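Local coordinates for Sel1 repeat family protein (Pseudomonas aeruginosa, PDB 6LCH), which probably acts as an immunity protein that binds and neutralises the type VI secretion effector PldB, using an all-helical Sel1-repeat scaffold, at residues Y28-A31 with A32-K36; R41-P44 with R45-G48; P247-I250 with E251-L255; L227-A230 with Y231-Y235. One frame throughout, in Å; residues are numbered along the deposited sequence.

Contact 1 (Y28-A31 with A32-K36)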
loop_
_atom_site.group_PDB
_atom_site.type_symbol
_atom_site.label_atom_id
_atom_site.label_comp_id
_atom_site.label_asym_id
_atom_site.label_seq_id
_atom_site.Cartn_x
_atom_site.Cartn_y
_atom_site.Cartn_z
ATOM N N TYR A 28 20.437 2.751 -2.023
ATOM C CA TYR A 28 19.040 2.461 -2.314
ATOM C C TYR A 28 18.274 3.731 -2.656
ATOM O O TYR A 28 17.511 3.765 -3.630
ATOM C CB TYR A 28 18.410 1.756 -1.116
ATOM C CG TYR A 28 16.908 1.855 -1.066
ATOM C CD1 TYR A 28 16.279 2.765 -0.224
ATOM C CD2 TYR A 28 16.117 1.036 -1.855
ATOM C CE1 TYR A 28 14.909 2.852 -0.172
ATOM C CE2 TYR A 28 14.742 1.124 -1.817
ATOM C CZ TYR A 28 14.146 2.033 -0.973
ATOM O OH TYR A 28 12.776 2.116 -0.927
ATOM N N ARG A 29 18.459 4.785 -1.858
ATOM C CA ARG A 29 17.728 6.028 -2.082
ATOM C C ARG A 29 18.177 6.735 -3.359
ATOM O O ARG A 29 17.368 7.418 -4.000
ATOM C CB ARG A 29 17.881 6.949 -0.873
ATOM C CG ARG A 29 16.978 6.586 0.291
ATOM C CD ARG A 29 17.116 7.571 1.443
ATOM N NE ARG A 29 18.302 7.310 2.256
ATOM C CZ ARG A 29 19.379 8.089 2.280
ATOM N NH1 ARG A 29 19.426 9.188 1.536
ATOM N NH2 ARG A 29 20.411 7.772 3.049
ATOM N N GLU A 30 19.448 6.596 -3.749
ATOM C CA GLU A 30 19.868 7.135 -5.040
ATOM C C GLU A 30 19.236 6.357 -6.186
ATOM O O GLU A 30 18.771 6.949 -7.169
ATOM C CB GLU A 30 21.394 7.117 -5.174
ATOM C CG GLU A 30 21.870 7.415 -6.600
ATOM C CD GLU A 30 23.379 7.564 -6.728
ATOM O OE1 GLU A 30 24.072 7.631 -5.692
ATOM O OE2 GLU A 30 23.870 7.619 -7.876
ATOM N N ALA A 31 19.212 5.025 -6.076
ATOM C CA ALA A 31 18.582 4.216 -7.113
ATOM C C ALA A 31 17.094 4.513 -7.207
ATOM O O ALA A 31 16.548 4.641 -8.310
ATOM C CB ALA A 31 18.818 2.731 -6.837
ATOM N N ALA A 32 16.422 4.634 -6.057
ATOM C CA ALA A 32 14.997 4.943 -6.058
ATOM C C ALA A 32 14.721 6.287 -6.716
ATOM O O ALA A 32 13.735 6.436 -7.446
ATOM C CB ALA A 32 14.454 4.922 -4.628
ATOM N N THR A 33 15.581 7.280 -6.468
ATOM C CA THR A 33 15.402 8.591 -7.084
ATOM C C THR A 33 15.628 8.528 -8.589
ATOM O O THR A 33 14.862 9.115 -9.363
ATOM C CB THR A 33 16.351 9.607 -6.446
ATOM O OG1 THR A 33 16.020 9.766 -5.062
ATOM C CG2 THR A 33 16.248 10.953 -7.144
ATOM N N LEU A 34 16.671 7.819 -9.021
ATOM C CA LEU A 34 16.945 7.695 -10.445
ATOM C C LEU A 34 15.843 6.955 -11.187
ATOM O O LEU A 34 15.753 7.081 -12.409
ATOM C CB LEU A 34 18.282 6.985 -10.670
ATOM C CG LEU A 34 19.548 7.751 -10.273
ATOM C CD1 LEU A 34 20.783 6.893 -10.489
ATOM C CD2 LEU A 34 19.656 9.054 -11.049
ATOM N N ALA A 35 15.006 6.190 -10.486
ATOM C CA ALA A 35 13.933 5.429 -11.117
ATOM C C ALA A 35 12.680 6.257 -11.379
ATOM O O ALA A 35 11.656 5.694 -11.779
ATOM C CB ALA A 35 13.566 4.216 -10.256
ATOM N N LYS A 36 12.740 7.570 -11.195
ATOM C CA LYS A 36 11.551 8.414 -11.229
ATOM C C LYS A 36 11.353 9.262 -12.491
ATOM O O LYS A 36 10.237 9.292 -13.027
ATOM C CB LYS A 36 11.558 9.338 -10.008
ATOM C CG LYS A 36 10.854 8.760 -8.796
ATOM C CD LYS A 36 11.322 9.418 -7.516
ATOM C CE LYS A 36 10.570 8.859 -6.322
ATOM N NZ LYS A 36 11.195 9.267 -5.031
#

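Contact 2 (R41-P44 with R45-G48)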
loop_
_atom_site.group_PDB
_atom_site.type_symbol
_atom_site.label_atom_id
_atom_site.label_comp_id
_atom_site.label_asym_id
_atom_site.label_seq_id
_atom_site.Cartn_x
_atom_site.Cartn_y
_atom_site.Cartn_z
ATOM N N ARG A 41 15.622 5.956 -17.679
ATOM C CA ARG A 41 16.588 6.167 -16.624
ATOM C C ARG A 41 17.837 5.323 -16.841
ATOM O O ARG A 41 17.864 4.431 -17.691
ATOM C CB ARG A 41 15.890 5.881 -15.302
ATOM C CG ARG A 41 14.707 6.823 -15.098
ATOM C CD ARG A 41 13.464 6.098 -14.620
ATOM N NE ARG A 41 12.667 5.583 -15.728
ATOM C CZ ARG A 41 11.375 5.284 -15.639
ATOM N NH1 ARG A 41 10.723 4.821 -16.698
ATOM N NH2 ARG A 41 10.733 5.453 -14.492
ATOM N N PRO A 42 18.925 5.616 -16.113
ATOM C CA PRO A 42 20.127 4.782 -16.235
ATOM C C PRO A 42 19.925 3.426 -15.579
ATOM O O PRO A 42 20.320 3.224 -14.431
ATOM C CB PRO A 42 21.197 5.605 -15.509
ATOM C CG PRO A 42 20.426 6.369 -14.478
ATOM C CD PRO A 42 19.112 6.707 -15.136
ATOM N N TRP A 43 19.311 2.493 -16.303
ATOM C CA TRP A 43 18.949 1.216 -15.695
ATOM C C TRP A 43 20.145 0.377 -15.260
ATOM O O TRP A 43 20.083 -0.197 -14.158
ATOM C CB TRP A 43 18.038 0.437 -16.650
ATOM C CG TRP A 43 16.689 1.051 -16.731
ATOM C CD1 TRP A 43 16.133 1.658 -17.810
ATOM C CD2 TRP A 43 15.733 1.152 -15.671
ATOM N NE1 TRP A 43 14.879 2.121 -17.495
ATOM C CE2 TRP A 43 14.610 1.823 -16.187
ATOM C CE3 TRP A 43 15.714 0.733 -14.336
ATOM C CZ2 TRP A 43 13.479 2.085 -15.420
ATOM C CZ3 TRP A 43 14.590 0.993 -13.574
ATOM C CH2 TRP A 43 13.488 1.662 -14.119
ATOM N N PRO A 44 21.227 0.238 -16.040
ATOM C CA PRO A 44 22.406 -0.460 -15.501
ATOM C C PRO A 44 22.896 0.126 -14.189
ATOM O O PRO A 44 23.297 -0.624 -13.288
ATOM C CB PRO A 44 23.442 -0.310 -16.622
ATOM C CG PRO A 44 22.627 -0.204 -17.859
ATOM C CD PRO A 44 21.409 0.582 -17.463
ATOM N N ARG A 45 22.857 1.453 -14.047
ATOM C CA ARG A 45 23.260 2.061 -12.784
ATOM C C ARG A 45 22.239 1.794 -11.685
ATOM O O ARG A 45 22.612 1.493 -10.545
ATOM C CB ARG A 45 23.471 3.561 -12.962
ATOM C CG ARG A 45 23.738 4.293 -11.661
ATOM C CD ARG A 45 24.082 5.749 -11.908
ATOM N NE ARG A 45 24.818 6.337 -10.790
ATOM C CZ ARG A 45 26.093 6.079 -10.510
ATOM N NH1 ARG A 45 26.793 5.247 -11.271
ATOM N NH2 ARG A 45 26.673 6.663 -9.469
ATOM N N ILE A 46 20.946 1.914 -12.003
ATOM C CA ILE A 46 19.906 1.660 -11.008
ATOM C C ILE A 46 20.045 0.249 -10.453
ATOM O O ILE A 46 20.002 0.035 -9.236
ATOM C CB ILE A 46 18.512 1.894 -11.618
ATOM C CG1 ILE A 46 18.315 3.373 -11.946
ATOM C CG2 ILE A 46 17.421 1.419 -10.675
ATOM C CD1 ILE A 46 17.111 3.635 -12.814
ATOM N N VAL A 47 20.229 -0.733 -11.340
ATOM C CA VAL A 47 20.402 -2.118 -10.909
ATOM C C VAL A 47 21.656 -2.256 -10.057
ATOM O O VAL A 47 21.655 -2.949 -9.032
ATOM C CB VAL A 47 20.441 -3.057 -12.130
ATOM C CG1 VAL A 47 20.892 -4.454 -11.719
ATOM C CG2 VAL A 47 19.081 -3.110 -12.818
ATOM N N GLY A 48 22.741 -1.589 -10.458
ATOM C CA GLY A 48 23.973 -1.667 -9.688
ATOM C C GLY A 48 23.789 -1.215 -8.253
ATOM O O GLY A 48 24.131 -1.935 -7.314
#

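Contact 3 (P247-I250 with E251-L255)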
loop_
_atom_site.group_PDB
_atom_site.type_symbol
_atom_site.label_atom_id
_atom_site.label_comp_id
_atom_site.label_asym_id
_atom_site.label_seq_id
_atom_site.Cartn_x
_atom_site.Cartn_y
_atom_site.Cartn_z
ATOM N N PRO A 247 0.574 15.446 5.950
ATOM C CA PRO A 247 0.142 15.353 7.354
ATOM C C PRO A 247 -0.795 16.465 7.799
ATOM O O PRO A 247 -1.336 16.377 8.909
ATOM C CB PRO A 247 1.466 15.407 8.137
ATOM C CG PRO A 247 2.560 15.259 7.104
ATOM C CD PRO A 247 1.995 15.807 5.838
ATOM N N ASN A 248 -1.004 17.500 6.988
ATOM C CA ASN A 248 -1.912 18.583 7.335
ATOM C C ASN A 248 -3.212 18.539 6.545
ATOM O O ASN A 248 -4.071 19.403 6.748
ATOM C CB ASN A 248 -1.222 19.938 7.127
ATOM C CG ASN A 248 -0.050 20.145 8.072
ATOM O OD1 ASN A 248 -0.230 20.551 9.222
ATOM N ND2 ASN A 248 1.157 19.868 7.590
ATOM N N LEU A 249 -3.383 17.544 5.670
ATOM C CA LEU A 249 -4.531 17.503 4.764
ATOM C C LEU A 249 -5.851 17.503 5.526
ATOM O O LEU A 249 -6.784 18.237 5.175
ATOM C CB LEU A 249 -4.426 16.266 3.870
ATOM C CG LEU A 249 -5.099 16.201 2.492
ATOM C CD1 LEU A 249 -5.937 14.945 2.405
ATOM C CD2 LEU A 249 -5.935 17.434 2.168
ATOM N N ILE A 250 -5.952 16.677 6.569
ATOM C CA ILE A 250 -7.203 16.571 7.315
ATOM C C ILE A 250 -7.577 17.918 7.919
ATOM O O ILE A 250 -8.728 18.363 7.831
ATOM C CB ILE A 250 -7.097 15.480 8.395
ATOM C CG1 ILE A 250 -7.365 14.097 7.799
ATOM C CG2 ILE A 250 -8.071 15.751 9.527
ATOM C CD1 ILE A 250 -6.194 13.511 7.057
ATOM N N GLU A 251 -6.604 18.594 8.532
ATOM C CA GLU A 251 -6.879 19.866 9.191
ATOM C C GLU A 251 -7.062 20.999 8.187
ATOM O O GLU A 251 -7.897 21.886 8.393
ATOM C CB GLU A 251 -5.752 20.198 10.170
ATOM C CG GLU A 251 -5.884 21.557 10.836
ATOM C CD GLU A 251 -4.540 22.201 11.115
ATOM O OE1 GLU A 251 -3.501 21.569 10.819
ATOM O OE2 GLU A 251 -4.522 23.339 11.630
ATOM N N ASP A 252 -6.293 20.987 7.094
ATOM C CA ASP A 252 -6.355 22.091 6.142
ATOM C C ASP A 252 -7.677 22.126 5.384
ATOM O O ASP A 252 -8.141 23.207 5.004
ATOM C CB ASP A 252 -5.190 22.004 5.157
ATOM C CG ASP A 252 -3.873 22.460 5.762
ATOM O OD1 ASP A 252 -2.836 22.316 5.083
ATOM O OD2 ASP A 252 -3.871 22.958 6.909
ATOM N N TYR A 253 -8.295 20.969 5.146
ATOM C CA TYR A 253 -9.531 20.884 4.367
ATOM C C TYR A 253 -10.509 19.925 5.037
ATOM O O TYR A 253 -10.639 18.768 4.633
ATOM C CB TYR A 253 -9.250 20.429 2.933
ATOM C CG TYR A 253 -8.269 21.296 2.187
ATOM C CD1 TYR A 253 -8.696 22.417 1.487
ATOM C CD2 TYR A 253 -6.915 20.990 2.174
ATOM C CE1 TYR A 253 -7.803 23.210 0.801
ATOM C CE2 TYR A 253 -6.016 21.777 1.492
ATOM C CZ TYR A 253 -6.464 22.886 0.808
ATOM O OH TYR A 253 -5.571 23.676 0.120
ATOM N N PRO A 254 -11.213 20.388 6.067
ATOM C CA PRO A 254 -12.261 19.540 6.658
ATOM C C PRO A 254 -13.318 19.192 5.620
ATOM O O PRO A 254 -13.682 20.011 4.776
ATOM C CB PRO A 254 -12.830 20.410 7.788
ATOM C CG PRO A 254 -12.362 21.803 7.495
ATOM C CD PRO A 254 -11.052 21.657 6.789
ATOM N N LEU A 255 -13.795 17.953 5.680
ATOM C CA LEU A 255 -14.677 17.452 4.637
ATOM C C LEU A 255 -16.049 18.117 4.730
ATOM O O LEU A 255 -16.565 18.331 5.832
ATOM C CB LEU A 255 -14.819 15.935 4.739
ATOM C CG LEU A 255 -13.538 15.166 4.410
ATOM C CD1 LEU A 255 -13.621 13.739 4.922
ATOM C CD2 LEU A 255 -13.265 15.196 2.913
#

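Contact 4 (L227-A230 with Y231-Y235)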
loop_
_atom_site.group_PDB
_atom_site.type_symbol
_atom_site.label_atom_id
_atom_site.label_comp_id
_atom_site.label_asym_id
_atom_site.label_seq_id
_atom_site.Cartn_x
_atom_site.Cartn_y
_atom_site.Cartn_z
ATOM N N LEU A 227 -11.770 21.931 -3.815
ATOM C CA LEU A 227 -11.502 20.569 -3.366
ATOM C C LEU A 227 -11.097 19.676 -4.533
ATOM O O LEU A 227 -10.154 18.886 -4.418
ATOM C CB LEU A 227 -12.728 20.001 -2.648
ATOM C CG LEU A 227 -12.764 20.124 -1.122
ATOM C CD1 LEU A 227 -12.590 21.568 -0.677
ATOM C CD2 LEU A 227 -14.046 19.540 -0.551
ATOM N N ARG A 228 -11.784 19.804 -5.673
ATOM C CA ARG A 228 -11.453 18.990 -6.840
ATOM C C ARG A 228 -9.990 19.158 -7.227
ATOM O O ARG A 228 -9.285 18.176 -7.484
ATOM C CB ARG A 228 -12.361 19.353 -8.017
ATOM C CG ARG A 228 -12.227 18.433 -9.228
ATOM C CD ARG A 228 -11.168 18.916 -10.216
ATOM N NE ARG A 228 -10.722 17.843 -11.100
ATOM C CZ ARG A 228 -9.612 17.881 -11.833
ATOM N NH1 ARG A 228 -8.819 18.944 -11.797
ATOM N NH2 ARG A 228 -9.300 16.850 -12.608
ATOM N N GLU A 229 -9.514 20.399 -7.282
ATOM C CA GLU A 229 -8.139 20.594 -7.716
ATOM C C GLU A 229 -7.141 20.266 -6.617
ATOM O O GLU A 229 -6.066 19.726 -6.902
ATOM C CB GLU A 229 -7.918 22.021 -8.193
ATOM C CG GLU A 229 -6.582 22.153 -8.867
ATOM C CD GLU A 229 -5.497 22.685 -7.965
ATOM O OE1 GLU A 229 -5.765 22.881 -6.761
ATOM O OE2 GLU A 229 -4.373 22.906 -8.461
ATOM N N ALA A 230 -7.464 20.607 -5.366
ATOM C CA ALA A 230 -6.559 20.298 -4.264
ATOM C C ALA A 230 -6.256 18.809 -4.197
ATOM O O ALA A 230 -5.137 18.416 -3.842
ATOM C CB ALA A 230 -7.156 20.781 -2.942
ATOM N N TYR A 231 -7.229 17.969 -4.553
ATOM C CA TYR A 231 -6.999 16.531 -4.529
ATOM C C TYR A 231 -6.294 16.056 -5.792
ATOM O O TYR A 231 -5.352 15.262 -5.711
ATOM C CB TYR A 231 -8.323 15.796 -4.331
ATOM C CG TYR A 231 -8.790 15.853 -2.898
ATOM C CD1 TYR A 231 -8.054 15.248 -1.890
ATOM C CD2 TYR A 231 -9.950 16.528 -2.552
ATOM C CE1 TYR A 231 -8.464 15.305 -0.581
ATOM C CE2 TYR A 231 -10.373 16.592 -1.245
ATOM C CZ TYR A 231 -9.627 15.975 -0.261
ATOM O OH TYR A 231 -10.044 16.032 1.048
ATOM N N TYR A 232 -6.713 16.544 -6.964
ATOM C CA TYR A 232 -6.036 16.129 -8.187
ATOM C C TYR A 232 -4.580 16.566 -8.194
ATOM O O TYR A 232 -3.729 15.860 -8.746
ATOM C CB TYR A 232 -6.743 16.678 -9.425
ATOM C CG TYR A 232 -6.251 16.006 -10.685
ATOM C CD1 TYR A 232 -6.568 14.680 -10.947
ATOM C CD2 TYR A 232 -5.439 16.678 -11.588
ATOM C CE1 TYR A 232 -6.115 14.050 -12.086
ATOM C CE2 TYR A 232 -4.976 16.054 -12.733
ATOM C CZ TYR A 232 -5.318 14.738 -12.976
ATOM O OH TYR A 232 -4.867 14.102 -14.111
ATOM N N SER A 233 -4.276 17.722 -7.597
ATOM C CA SER A 233 -2.889 18.162 -7.505
ATOM C C SER A 233 -2.085 17.258 -6.580
ATOM O O SER A 233 -0.911 16.973 -6.848
ATOM C CB SER A 233 -2.825 19.611 -7.026
ATOM O OG SER A 233 -1.480 20.049 -6.921
ATOM N N ILE A 234 -2.693 16.815 -5.476
ATOM C CA ILE A 234 -2.038 15.835 -4.614
ATOM C C ILE A 234 -1.815 14.541 -5.379
ATOM O O ILE A 234 -0.752 13.915 -5.282
ATOM C CB ILE A 234 -2.871 15.604 -3.340
ATOM C CG1 ILE A 234 -2.662 16.741 -2.341
ATOM C CG2 ILE A 234 -2.537 14.254 -2.710
ATOM C CD1 ILE A 234 -3.697 16.760 -1.232
ATOM N N TYR A 235 -2.813 14.125 -6.163
ATOM C CA TYR A 235 -2.647 12.948 -7.002
ATOM C C TYR A 235 -1.505 13.136 -7.993
ATOM O O TYR A 235 -0.749 12.197 -8.261
ATOM C CB TYR A 235 -3.953 12.625 -7.729
ATOM C CG TYR A 235 -3.758 11.845 -9.007
ATOM C CD1 TYR A 235 -3.691 12.494 -10.229
ATOM C CD2 TYR A 235 -3.641 10.460 -8.992
ATOM C CE1 TYR A 235 -3.510 11.796 -11.397
ATOM C CE2 TYR A 235 -3.461 9.749 -10.163
ATOM C CZ TYR A 235 -3.402 10.428 -11.365
ATOM O OH TYR A 235 -3.215 9.743 -12.544
HETATM O O HOH W 1 -2.594 22.947 -6.784
#

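Contact 1 (Y28-A31 with A32-K36)
Thr-33 and Arg-29 meet through a forked hydrogen bond at the last turn of helix 22-34. The carbonyl oxygen Arg-29 O accepts from Thr-33 OG1 at 2.9 Å and also from Thr-33 N at 3.1 Å. The hydroxyl lies nearer to the carbonyl plane, tilted by 20°, whereas the amide approaches from above it. A chi1 of -63° sets OG1 beside its own backbone N, from where it reaches back one turn; this is the familiar way a helical threonine satisfies its hydroxyl.

Tight packing continues on the neighbouring flank. Leu-34 N bonds to Glu-30 O at 2.9 Å, and Leu-34 CG rests on the same oxygen at 3.3 Å. Beyond this the fit slackens: the side chains of Glu-30 and Leu-34 run alongside each other, and their nearest carbons, Glu-30 CG and Leu-34 CD1, are 4.1 Å apart. Ala-32 N holds Tyr-28 O at 2.8 Å, but the last bond of the series, Ala-35 N to Ala-31 O, is weak, its N-H bent to 126°, where Ala-35 leaves helical geometry. Arg-29 and Thr-33 mark the solvent side, and the Arg-29 guanidinium turns to a salt bridge with Asp-25.

The buried Ala-31 packs on Leu-49 and Tyr-50 of helix 43-55, while Glu-30 reaches Arg-45 of that helix in a long, weak ion pair. Tyr-28 stacks on His-58 and touches helix 59-70, so this helix end is set against the two helices that follow it in the chain.

Contact 2 (R41-P44 with R45-G48)
Ile-46 and Trp-43 lie side by side at the start of helix 43-55, with the methyl Ile-46 CD1 set over one face of the indole. It stands 3.9 Å from the centroid of the six-membered ring, 27° off the normal, which is the geometry of a CH-pi contact. The displacement is toward the rim, and the nearest ring atom is Trp-43 CE3, 3.6 Å from Ile-46 CD1. Both first torsions bring this about: Trp-43 CG and Ile-46 CG1 are each anti to their own carbonyl carbon (chi1 -71° and -67°), and the extended chi2 of Ile-46 carries CD1 out along the ring.

Arg-41 adds to the same side of the indole. Its CB meets Ile-46 CD1 at 3.6 Å, and one face of its guanidinium receives the rim atom Trp-43 CZ2. Arg-41 NH2 is held by a hydrogen bond to Ala-35 O, just past the preceding helix.

Pro-42, the N-cap, is the centre of an inverse gamma turn closed by a weak bond from Trp-43 N to Arg-41 O. Its carbonyl then starts the helical pattern, with Ile-46 N at 2.8 Å from Pro-42 O, while Ile-46 CG1 leans on that oxygen at 3.2 Å. Val-47 N to Trp-43 O, 2.9 Å, and Gly-48 N to Pro-44 O, 3.0 Å, continue it. Trp-73 meets the indole edge-to-face, and Leu-34 packs on Ile-46.

Chemically the side-chain contact rests on dispersion and CH-pi attraction; backbone bonds supply the polar part, and Pro-44, lacking an N-H, fits the first turn, where no carbonyl inside the helix needs one.

Contact 3 (P247-I250 with E251-L255)
Leu-249 and Tyr-253 make the apolar touch of this short helix, residues 249-252, with Leu-249 CD2 at 3.7 Å from Tyr-253 CD2. The two side chains cross at about a right angle, so a single methyl meets the ring and there is no broad overlap. On the polar flank, Asp-252 folds back on Asn-248: its CG, brought beside its own backbone N by a chi1 of -76°, lies 3.2 Å from Asn-248 O, and Asp-252 OD1 approaches Asn-248 CB to 3.5 Å.

Two backbone bonds position these groups. Asp-252 N reaches Asn-248 O at 2.8 Å with an N-H angle of 156°, and Tyr-253 N reaches Leu-249 O at 3.1 Å. Tyr-253 is already the first residue off the helix, so the second bond seals the turn as the chain swings toward Pro-254.

Further out, Leu-249 is buried against Tyr-231 and Ile-234 of helix 225-240. Gln-191 of helix 183-195 donates its NE2 to Tyr-253 O and also packs on Leu-249 and Ile-250, fixing the turn from the other helix.

Asn-248, Glu-251 and Asp-252 are exposed, and the two carboxylates would probably give this surface a negative character. The contact thus pairs a polar, probably acidic solvent side with one buried leucine that leans on an exposed tyrosine, and each pair carries its own main-chain bond.

Contact 4 (L227-A230 with Y231-Y235)
Glu-229 O takes the shortest sound hydrogen bond here, from Ser-233 N at 2.8 Å, with an N-H angle of 160°. Bonds from Tyr-231 N to Leu-227 O and from Tyr-232 N to Arg-228 O, both 3.1 Å, repeat the pattern, while that from Ile-234 N to Ala-230 O is long and weak at 3.3 Å.

One turn apart, Arg-228 and Tyr-232 point the same way. The bend at chi2 of Arg-228 (-90°) folds its guanidinium flat onto the phenol, centres 4.6 Å apart and planes inclined by 24°. The overlap is off-centre: Arg-228 NH2 sits over Tyr-232 CG at 3.7 Å, a displaced cation-pi stack, and Ser-206 of helix 199-208 touches both residues. Tyr-231 turns inward: its CD2 presses on Leu-227 O at 3.0 Å and its ring packs on Leu-205. A water lies 3.1 Å from Ser-233 OG; its approach to the Glu-229 carboxylate is too short to be trusted.

An arginine stacked on an aromatic residue four positions later is a common helix-surface motif, placed here on an amphipathic helix of an all-helical, TPR-related fold.

The four contacts form two pairs. Contacts 1 and 2, with centres about 9 Å apart, lie on the consecutive helices 22-34 and 43-55 and touch directly, Leu-34 O meeting Arg-41 CG and Ile-46 CD1. Contacts 4 and 3, centres about 12 Å apart, come in that order along the chain, on helices 225-240 and 249-252, and join through Leu-249, Leu-255, Tyr-231 and Ile-234. Between the pairs no atoms touch: centres are about 26 to 38 Å apart, and the nearest atoms of contacts 1 and 4 about 12 Å. Helices 59-70 to 199-208 come between the pairs along the chain, and each pair records local packing of consecutive helices in a single-chain, strand-free scaffold.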